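Uncharacterized protein (Bacteroides uniformis, PDB 4K61) is of unknown function but belongs to the DUF2874 (PF11396) family, putative beta-lactamase-inhibitor-like proteins of the PepSY clan. Local coordinates at residues 14-19 with 35-40; 54-59 with 85-90. All blocks are in the same frame, centred on the assembly; numbering follows the deposited sequence.

Contact 1: residues 14-19 with 35-40; sequences KMYPTA and FLMNGF
Tyr16, just past the end of helix 6-15, sets its ring against the side chains of Phe35 and Met37 on strand 30-37. Phe35 reaches one face of that ring with CE2, displaced toward the rim, and its CZ lies 3.7 Å from Tyr16 CD2; the two ring planes are inclined at 56°, so the pair is neither stacked nor T-shaped. Met37, a selenomethionine, bends at chi2 and chi3 (51° and 64°), which folds its methyl back onto the tyrosine: CE comes within 3.5 Å of Tyr16 CD1. The selenium takes an oblique Met-aromatic position, 4.9 Å from the centroid of the Tyr16 ring. The type I turn from Tyr16 to Ala19, closed by Ala19 N to Tyr16 O, brings the Ala19 methyl back to the same cluster. Ala19 CB makes an off-centre CH-pi contact with the buried Phe35 ring and sits 3.9 Å from Met37 CE. Packing loosens toward the solvent side, where Thr18 OG1 is no closer than 4.3 Å to Met37 SE. No hydrogen bond crosses between the segments; the partner of the Tyr16 hydroxyl is Gln55. The helix exit is therefore held against strand 30-37 by apolar and aromatic surfaces, while the tyrosine's polar end turns to another strand, 52-58.

Contact 2: residues 54-59 with 85-90; sequences MQQTDW and NVTWVQ
Strands 54-58 and 85-90 run antiparallel, with Gln55-Gln90 and Thr57-Trp88 as hydrogen-bonded pairs and Gln56-Val89 and Asp58-Thr87 as non-hydrogen-bonded pairs between and beyond them. Trp59 N adds a weak bond to Val86 O where the first strand ends. Trp59 and Trp88 lie side by side on the face that also carries Gln55, Thr57 and Gln90. The Trp59 six-membered ring and the Trp88 five-membered ring are inclined by only 13° but displaced along their planes, and barely overlap; Trp88 instead sets CB 3.5 Å from the centroid of the Trp59 six-membered ring, a CH-pi contact over the face. The indole tip of Trp59 leans over Trp88, CH2 to CE3 being 3.4 Å, while Val86 CG1 meets the Trp59 edge in plane. Farther along, the Gln55 and Gln90 side chains run alongside each other with amide planes 59° apart. Gln55 NE2 donates to Gln90 OE1 over 3.1 Å in a bent bond, from above the acceptor's carbonyl plane, whereas Gln55 OE1 is turned to Tyr16. A water accepts from Thr57 OG1 at 2.7 Å and donates to Trp88 O and Gln90 OE1, so that Gln90 OE1 is gripped twice. On the other face, Thr87 CG2 packs 3.6 Å from Gln56 CB, and Met54 SE lies 3.8 Å from Val89 CG1; Phe139 of the C-terminal helix covers Met54, Gln56 and Val89. Gln56 NE2 bonds to Leu134 O. This is an antiparallel ladder between the two middle strands of the eight-stranded sheet, with helix 67-75 in their connection, in a protein assigned to the PepSY-like families.

Contact 1 closes before contact 2 opens along the chain, and their centres are 14 Å apart. Both reach the same antiparallel sheet: contact 1 brings the end of helix 6-15 to strand 30-37 near one margin, whereas contact 2 pairs strands 52-58 and 82-90 in the middle, close to the centre of the chain. Strand 40-46 lies between strands 30-37 and 52-58, and contact 1 reaches its first residue, Phe40. The contacts meet where Tyr16 OH lies 2.6 Å from Gln55 OE1, a probable hydrogen bond, and where Phe40 packs on Thr57 and Asp58. The exit of helix 6-15 thus touches strand 30-37 and, two strands further in, strand 52-58.

Contact 1: residues 14-19 with 35-40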
ATOM      1  N   LYS A  14      11.111   4.161  16.711  1.00 28.71           N
ATOM      2  CA  LYS A  14      11.786   2.889  16.958  1.00 30.28           C
ATOM      3  C   LYS A  14      11.998   2.028  15.697  1.00 29.66           C
ATOM      4  O   LYS A  14      13.080   1.456  15.507  1.00 26.47           O
ATOM      5  CB  LYS A  14      11.001   2.122  18.021  1.00 37.24           C
ATOM      6  CG  LYS A  14      11.610   0.810  18.475  1.00 42.99           C
ATOM      7  CD  LYS A  14      10.860   0.314  19.706  1.00 56.36           C
ATOM      8  CE  LYS A  14      10.954  -1.191  19.868  1.00 66.23           C
ATOM      9  NZ  LYS A  14      12.310  -1.585  20.338  1.00 71.36           N
HETATM   10  N   MSE A  15      10.983   1.923  14.837  1.00 28.03           N
HETATM   11  CA  MSE A  15      11.081   1.156  13.576  1.00 27.05           C
HETATM   12  C   MSE A  15      12.035   1.844  12.626  1.00 24.58           C
HETATM   13  O   MSE A  15      12.770   1.211  11.920  1.00 23.11           O
HETATM   14  CB  MSE A  15       9.709   1.055  12.877  1.00 28.47           C
HETATM   15  CG  MSE A  15       8.763   0.046  13.500  1.00 35.82           C
HETATM   16 SE   MSE A  15       7.002   0.347  12.621  0.75 37.75          SE
HETATM   17  CE  MSE A  15       7.311  -0.665  10.997  1.00 36.47           C
ATOM     18  N   TYR A  16      11.970   3.166  12.572  1.00 21.71           N
ATOM     19  CA  TYR A  16      12.696   3.973  11.598  1.00 20.75           C
ATOM     20  C   TYR A  16      13.333   5.170  12.266  1.00 21.00           C
ATOM     21  O   TYR A  16      12.792   6.286  12.251  1.00 21.74           O
ATOM     22  CB  TYR A  16      11.725   4.435  10.509  1.00 21.72           C
ATOM     23  CG  TYR A  16      11.268   3.310   9.623  1.00 22.82           C
ATOM     24  CD1 TYR A  16      12.176   2.701   8.738  1.00 27.49           C
ATOM     25  CD2 TYR A  16       9.951   2.895   9.604  1.00 24.50           C
ATOM     26  CE1 TYR A  16      11.781   1.680   7.902  1.00 31.16           C
ATOM     27  CE2 TYR A  16       9.542   1.851   8.789  1.00 25.18           C
ATOM     28  CZ  TYR A  16      10.452   1.241   7.953  1.00 28.66           C
ATOM     29  OH  TYR A  16      10.077   0.225   7.106  1.00 34.48           O
ATOM     30  N   PRO A  17      14.530   4.985  12.856  1.00 21.00           N
ATOM     31  CA  PRO A  17      15.167   6.098  13.569  1.00 22.12           C
ATOM     32  C   PRO A  17      15.480   7.306  12.726  1.00 24.72           C
ATOM     33  O   PRO A  17      15.628   8.384  13.269  1.00 27.81           O
ATOM     34  CB  PRO A  17      16.486   5.496  14.111  1.00 22.66           C
ATOM     35  CG  PRO A  17      16.643   4.203  13.398  1.00 22.31           C
ATOM     36  CD  PRO A  17      15.286   3.743  12.961  1.00 22.24           C
ATOM     37  N   THR A  18      15.595   7.142  11.412  1.00 23.12           N
ATOM     38  CA  THR A  18      15.872   8.278  10.566  1.00 23.49           C
ATOM     39  C   THR A  18      14.651   8.813   9.821  1.00 24.29           C
ATOM     40  O   THR A  18      14.807   9.696   8.981  1.00 25.68           O
ATOM     41  CB  THR A  18      16.968   7.958   9.550  1.00 25.87           C
ATOM     42  OG1 THR A  18      16.491   7.013   8.592  1.00 25.38           O
ATOM     43  CG2 THR A  18      18.214   7.385  10.271  1.00 34.33           C
ATOM     44  N   ALA A  19      13.459   8.297  10.101  1.00 22.99           N
ATOM     45  CA  ALA A  19      12.257   8.874   9.496  1.00 22.28           C
ATOM     46  C   ALA A  19      12.093  10.288  10.010  1.00 24.85           C
ATOM     47  O   ALA A  19      12.278  10.560  11.201  1.00 24.84           O
ATOM     48  CB  ALA A  19      11.039   8.067   9.822  1.00 24.15           C
ATOM     49  N   PHE A  35       5.866   9.155   5.166  1.00 22.74           N
ATOM     50  CA  PHE A  35       7.226   9.651   5.206  1.00 22.62           C
ATOM     51  C   PHE A  35       8.030   9.017   4.103  1.00 22.60           C
ATOM     52  O   PHE A  35       7.658   7.996   3.531  1.00 22.03           O
ATOM     53  CB  PHE A  35       7.890   9.373   6.573  1.00 21.75           C
ATOM     54  CG  PHE A  35       7.887   7.922   6.971  1.00 19.67           C
ATOM     55  CD1 PHE A  35       6.777   7.367   7.536  1.00 19.44           C
ATOM     56  CD2 PHE A  35       8.973   7.116   6.743  1.00 17.51           C
ATOM     57  CE1 PHE A  35       6.764   6.026   7.898  1.00 20.06           C
ATOM     58  CE2 PHE A  35       8.984   5.775   7.113  1.00 18.42           C
ATOM     59  CZ  PHE A  35       7.871   5.227   7.686  1.00 18.25           C
ATOM     60  N   LEU A  36       9.151   9.641   3.814  1.00 25.57           N
ATOM     61  CA  LEU A  36      10.076   9.118   2.844  1.00 27.32           C
ATOM     62  C   LEU A  36      11.101   8.174   3.449  1.00 26.53           C
ATOM     63  O   LEU A  36      11.666   8.467   4.494  1.00 30.68           O
ATOM     64  CB  LEU A  36      10.785  10.329   2.232  1.00 32.41           C
ATOM     65  CG  LEU A  36      10.755  10.478   0.737  1.00 36.35           C
ATOM     66  CD1 LEU A  36       9.342  10.223   0.223  1.00 34.00           C
ATOM     67  CD2 LEU A  36      11.255  11.874   0.419  1.00 36.60           C
HETATM   68  N   MSE A  37      11.353   7.044   2.791  1.00 23.27           N
HETATM   69  CA  MSE A  37      12.417   6.116   3.172  1.00 26.29           C
HETATM   70  C   MSE A  37      13.217   5.799   1.936  1.00 23.83           C
HETATM   71  O   MSE A  37      12.739   5.131   1.004  1.00 24.54           O
HETATM   72  CB  MSE A  37      11.721   4.946   3.892  1.00 29.89           C
HETATM   73  CG  MSE A  37      12.615   4.035   4.669  1.00 34.94           C
HETATM   74 SE   MSE A  37      13.808   5.012   5.891  0.75 37.28          SE
HETATM   75  CE  MSE A  37      12.504   5.754   7.027  1.00 26.74           C
ATOM     76  N   ASN A  38      14.466   6.252   1.886  1.00 24.56           N
ATOM     77  CA  ASN A  38      15.315   6.039   0.726  1.00 28.67           C
ATOM     78  C   ASN A  38      14.674   6.457  -0.574  1.00 29.47           C
ATOM     79  O   ASN A  38      14.841   5.808  -1.595  1.00 33.18           O
ATOM     80  CB  ASN A  38      15.735   4.564   0.615  1.00 34.81           C
ATOM     81  CG  ASN A  38      17.126   4.316   1.135  1.00 34.67           C
ATOM     82  OD1 ASN A  38      17.756   5.197   1.711  1.00 29.23           O
ATOM     83  ND2 ASN A  38      17.625   3.121   0.893  1.00 35.66           N
ATOM     84  N   GLY A  39      13.936   7.557  -0.555  1.00 28.00           N
ATOM     85  CA  GLY A  39      13.340   8.054  -1.761  1.00 30.30           C
ATOM     86  C   GLY A  39      12.014   7.446  -2.152  1.00 27.12           C
ATOM     87  O   GLY A  39      11.463   7.826  -3.172  1.00 26.62           O
ATOM     88  N   PHE A  40      11.480   6.557  -1.330  1.00 22.10           N
ATOM     89  CA  PHE A  40      10.202   5.924  -1.596  1.00 20.52           C
ATOM     90  C   PHE A  40       9.217   6.398  -0.551  1.00 18.53           C
ATOM     91  O   PHE A  40       9.500   6.322   0.658  1.00 19.42           O
ATOM     92  CB  PHE A  40      10.341   4.398  -1.508  1.00 20.88           C
ATOM     93  CG  PHE A  40      11.032   3.814  -2.673  1.00 22.18           C
ATOM     94  CD1 PHE A  40      12.430   3.724  -2.693  1.00 22.40           C
ATOM     95  CD2 PHE A  40      10.321   3.383  -3.765  1.00 22.96           C
ATOM     96  CE1 PHE A  40      13.082   3.189  -3.783  1.00 27.72           C
ATOM     97  CE2 PHE A  40      10.975   2.837  -4.864  1.00 23.77           C
ATOM     98  CZ  PHE A  40      12.355   2.762  -4.879  1.00 27.05           C
TER

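Contact 2: residues 54-59 with 85-90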
HETATM    1  N   MSE A  54       0.229  -2.568   9.259  1.00 27.38           N
HETATM    2  CA  MSE A  54       0.464  -2.603   7.809  1.00 26.16           C
HETATM    3  C   MSE A  54       1.539  -1.596   7.500  1.00 25.71           C
HETATM    4  O   MSE A  54       1.637  -0.537   8.155  1.00 25.98           O
HETATM    5  CB  MSE A  54      -0.835  -2.269   7.051  1.00 26.34           C
HETATM    6  CG  MSE A  54      -0.599  -2.247   5.529  1.00 24.17           C
HETATM    7 SE   MSE A  54      -2.346  -2.416   4.617  0.75 27.24          SE
HETATM    8  CE  MSE A  54      -3.145  -0.687   5.202  1.00 27.98           C
ATOM      9  N   GLN A  55       2.316  -1.885   6.458  1.00 22.59           N
ATOM     10  CA  GLN A  55       3.205  -0.920   5.857  1.00 20.81           C
ATOM     11  C   GLN A  55       3.065  -1.002   4.345  1.00 18.44           C
ATOM     12  O   GLN A  55       2.890  -2.077   3.800  1.00 20.30           O
ATOM     13  CB  GLN A  55       4.647  -1.218   6.222  1.00 21.99           C
ATOM     14  CG  GLN A  55       5.675  -0.349   5.486  1.00 20.97           C
ATOM     15  CD  GLN A  55       7.068  -0.631   6.002  1.00 24.80           C
ATOM     16  OE1 GLN A  55       7.487  -0.086   7.023  1.00 23.82           O
ATOM     17  NE2 GLN A  55       7.780  -1.505   5.319  1.00 25.56           N
ATOM     18  N   GLN A  56       3.113   0.146   3.704  1.00 18.96           N
ATOM     19  CA  GLN A  56       3.073   0.218   2.268  1.00 18.19           C
ATOM     20  C   GLN A  56       4.250   1.002   1.761  1.00 18.33           C
ATOM     21  O   GLN A  56       4.564   2.092   2.240  1.00 20.29           O
ATOM     22  CB  GLN A  56       1.773   0.842   1.794  1.00 19.69           C
ATOM     23  CG  GLN A  56       0.560  -0.037   2.070  1.00 19.99           C
ATOM     24  CD  GLN A  56      -0.738   0.591   1.629  1.00 21.34           C
ATOM     25  OE1 GLN A  56      -0.779   1.651   1.004  1.00 24.91           O
ATOM     26  NE2 GLN A  56      -1.833  -0.068   1.969  1.00 25.29           N
ATOM     27  N   THR A  57       4.888   0.450   0.734  1.00 18.07           N
ATOM     28  CA  THR A  57       5.926   1.182   0.010  1.00 16.49           C
ATOM     29  C   THR A  57       5.435   1.448  -1.408  1.00 18.23           C
ATOM     30  O   THR A  57       4.988   0.545  -2.126  1.00 16.88           O
ATOM     31  CB  THR A  57       7.204   0.335  -0.043  1.00 19.17           C
ATOM     32  OG1 THR A  57       7.612   0.033   1.294  1.00 17.57           O
ATOM     33  CG2 THR A  57       8.320   1.037  -0.759  1.00 20.29           C
ATOM     34  N   ASP A  58       5.462   2.718  -1.780  1.00 18.05           N
ATOM     35  CA  ASP A  58       4.967   3.157  -3.071  1.00 20.95           C
ATOM     36  C   ASP A  58       6.073   2.979  -4.064  1.00 20.06           C
ATOM     37  O   ASP A  58       6.960   3.798  -4.196  1.00 23.72           O
ATOM     38  CB  ASP A  58       4.516   4.610  -3.004  1.00 23.81           C
ATOM     39  CG  ASP A  58       3.855   5.080  -4.284  1.00 31.40           C
ATOM     40  OD1 ASP A  58       3.819   4.317  -5.262  1.00 30.93           O
ATOM     41  OD2 ASP A  58       3.367   6.231  -4.312  1.00 34.10           O
ATOM     42  N   TRP A  59       6.004   1.865  -4.768  1.00 20.48           N
ATOM     43  CA  TRP A  59       6.997   1.524  -5.752  1.00 20.40           C
ATOM     44  C   TRP A  59       6.860   2.339  -7.025  1.00 24.77           C
ATOM     45  O   TRP A  59       7.827   2.523  -7.743  1.00 26.39           O
ATOM     46  CB  TRP A  59       6.894   0.037  -6.079  1.00 19.88           C
ATOM     47  CG  TRP A  59       7.690  -0.886  -5.188  1.00 19.41           C
ATOM     48  CD1 TRP A  59       8.799  -0.580  -4.428  1.00 20.20           C
ATOM     49  CD2 TRP A  59       7.521  -2.288  -5.072  1.00 20.13           C
ATOM     50  NE1 TRP A  59       9.264  -1.709  -3.791  1.00 20.92           N
ATOM     51  CE2 TRP A  59       8.520  -2.773  -4.192  1.00 20.96           C
ATOM     52  CE3 TRP A  59       6.637  -3.198  -5.650  1.00 20.42           C
ATOM     53  CZ2 TRP A  59       8.630  -4.125  -3.852  1.00 21.80           C
ATOM     54  CZ3 TRP A  59       6.714  -4.505  -5.294  1.00 21.71           C
ATOM     55  CH2 TRP A  59       7.724  -4.978  -4.412  1.00 21.94           C
ATOM     56  N   ASN A  85      -0.706   2.824 -10.193  1.00 24.72           N
ATOM     57  CA  ASN A  85      -0.069   2.714  -8.887  1.00 24.77           C
ATOM     58  C   ASN A  85       0.425   1.302  -8.678  1.00 21.35           C
ATOM     59  O   ASN A  85      -0.188   0.342  -9.161  1.00 19.50           O
ATOM     60  CB  ASN A  85      -0.997   3.150  -7.763  1.00 28.33           C
ATOM     61  CG  ASN A  85      -0.310   3.162  -6.375  1.00 36.36           C
ATOM     62  OD1 ASN A  85       0.232   4.170  -5.921  1.00 46.60           O
ATOM     63  ND2 ASN A  85      -0.338   2.016  -5.700  1.00 38.00           N
ATOM     64  N   VAL A  86       1.583   1.195  -8.025  1.00 19.48           N
ATOM     65  CA  VAL A  86       2.154  -0.098  -7.635  1.00 19.37           C
ATOM     66  C   VAL A  86       2.654   0.045  -6.191  1.00 18.53           C
ATOM     67  O   VAL A  86       3.449   0.937  -5.902  1.00 18.50           O
ATOM     68  CB  VAL A  86       3.320  -0.529  -8.541  1.00 21.97           C
ATOM     69  CG1 VAL A  86       3.849  -1.877  -8.112  1.00 21.65           C
ATOM     70  CG2 VAL A  86       2.837  -0.584  -9.985  1.00 23.94           C
ATOM     71  N   THR A  87       2.134  -0.809  -5.315  1.00 18.15           N
ATOM     72  CA  THR A  87       2.389  -0.717  -3.888  1.00 17.74           C
ATOM     73  C   THR A  87       2.801  -2.086  -3.361  1.00 17.39           C
ATOM     74  O   THR A  87       2.160  -3.108  -3.648  1.00 18.61           O
ATOM     75  CB  THR A  87       1.140  -0.206  -3.155  1.00 20.55           C
ATOM     76  OG1 THR A  87       0.773   1.054  -3.705  1.00 23.05           O
ATOM     77  CG2 THR A  87       1.378  -0.024  -1.674  1.00 19.28           C
ATOM     78  N   TRP A  88       3.894  -2.100  -2.599  1.00 16.42           N
ATOM     79  CA  TRP A  88       4.305  -3.254  -1.826  1.00 17.51           C
ATOM     80  C   TRP A  88       3.735  -3.193  -0.431  1.00 17.40           C
ATOM     81  O   TRP A  88       4.036  -2.283   0.338  1.00 16.96           O
ATOM     82  CB  TRP A  88       5.841  -3.291  -1.778  1.00 19.29           C
ATOM     83  CG  TRP A  88       6.511  -4.399  -1.065  1.00 19.04           C
ATOM     84  CD1 TRP A  88       7.463  -4.287  -0.084  1.00 19.26           C
ATOM     85  CD2 TRP A  88       6.372  -5.793  -1.326  1.00 19.23           C
ATOM     86  NE1 TRP A  88       7.916  -5.520   0.295  1.00 22.31           N
ATOM     87  CE2 TRP A  88       7.262  -6.473  -0.443  1.00 22.55           C
ATOM     88  CE3 TRP A  88       5.586  -6.540  -2.217  1.00 19.07           C
ATOM     89  CZ2 TRP A  88       7.388  -7.846  -0.433  1.00 23.49           C
ATOM     90  CZ3 TRP A  88       5.706  -7.940  -2.182  1.00 22.98           C
ATOM     91  CH2 TRP A  88       6.618  -8.563  -1.309  1.00 25.58           C
ATOM     92  N   VAL A  89       2.853  -4.132  -0.132  1.00 16.97           N
ATOM     93  CA  VAL A  89       2.099  -4.134   1.107  1.00 19.21           C
ATOM     94  C   VAL A  89       2.638  -5.241   2.011  1.00 19.18           C
ATOM     95  O   VAL A  89       2.623  -6.447   1.662  1.00 20.59           O
ATOM     96  CB  VAL A  89       0.607  -4.389   0.840  1.00 18.93           C
ATOM     97  CG1 VAL A  89      -0.180  -4.268   2.132  1.00 19.47           C
ATOM     98  CG2 VAL A  89       0.061  -3.458  -0.219  1.00 19.00           C
ATOM     99  N   GLN A  90       3.053  -4.841   3.207  1.00 19.87           N
ATOM    100  CA  GLN A  90       3.611  -5.766   4.187  1.00 21.58           C
ATOM    101  C   GLN A  90       2.853  -5.685   5.514  1.00 23.93           C
ATOM    102  O   GLN A  90       2.195  -4.663   5.849  1.00 23.47           O
ATOM    103  CB  GLN A  90       5.084  -5.431   4.419  1.00 22.83           C
ATOM    104  CG  GLN A  90       5.979  -5.559   3.184  1.00 22.64           C
ATOM    105  CD  GLN A  90       7.400  -5.086   3.476  1.00 22.98           C
ATOM    106  OE1 GLN A  90       7.699  -3.900   3.398  1.00 22.13           O
ATOM    107  NE2 GLN A  90       8.249  -6.003   3.865  1.00 24.75           N
TER
HETATM  108  O   HOH W   1       6.177  -2.020   2.304  1.00 18.91           O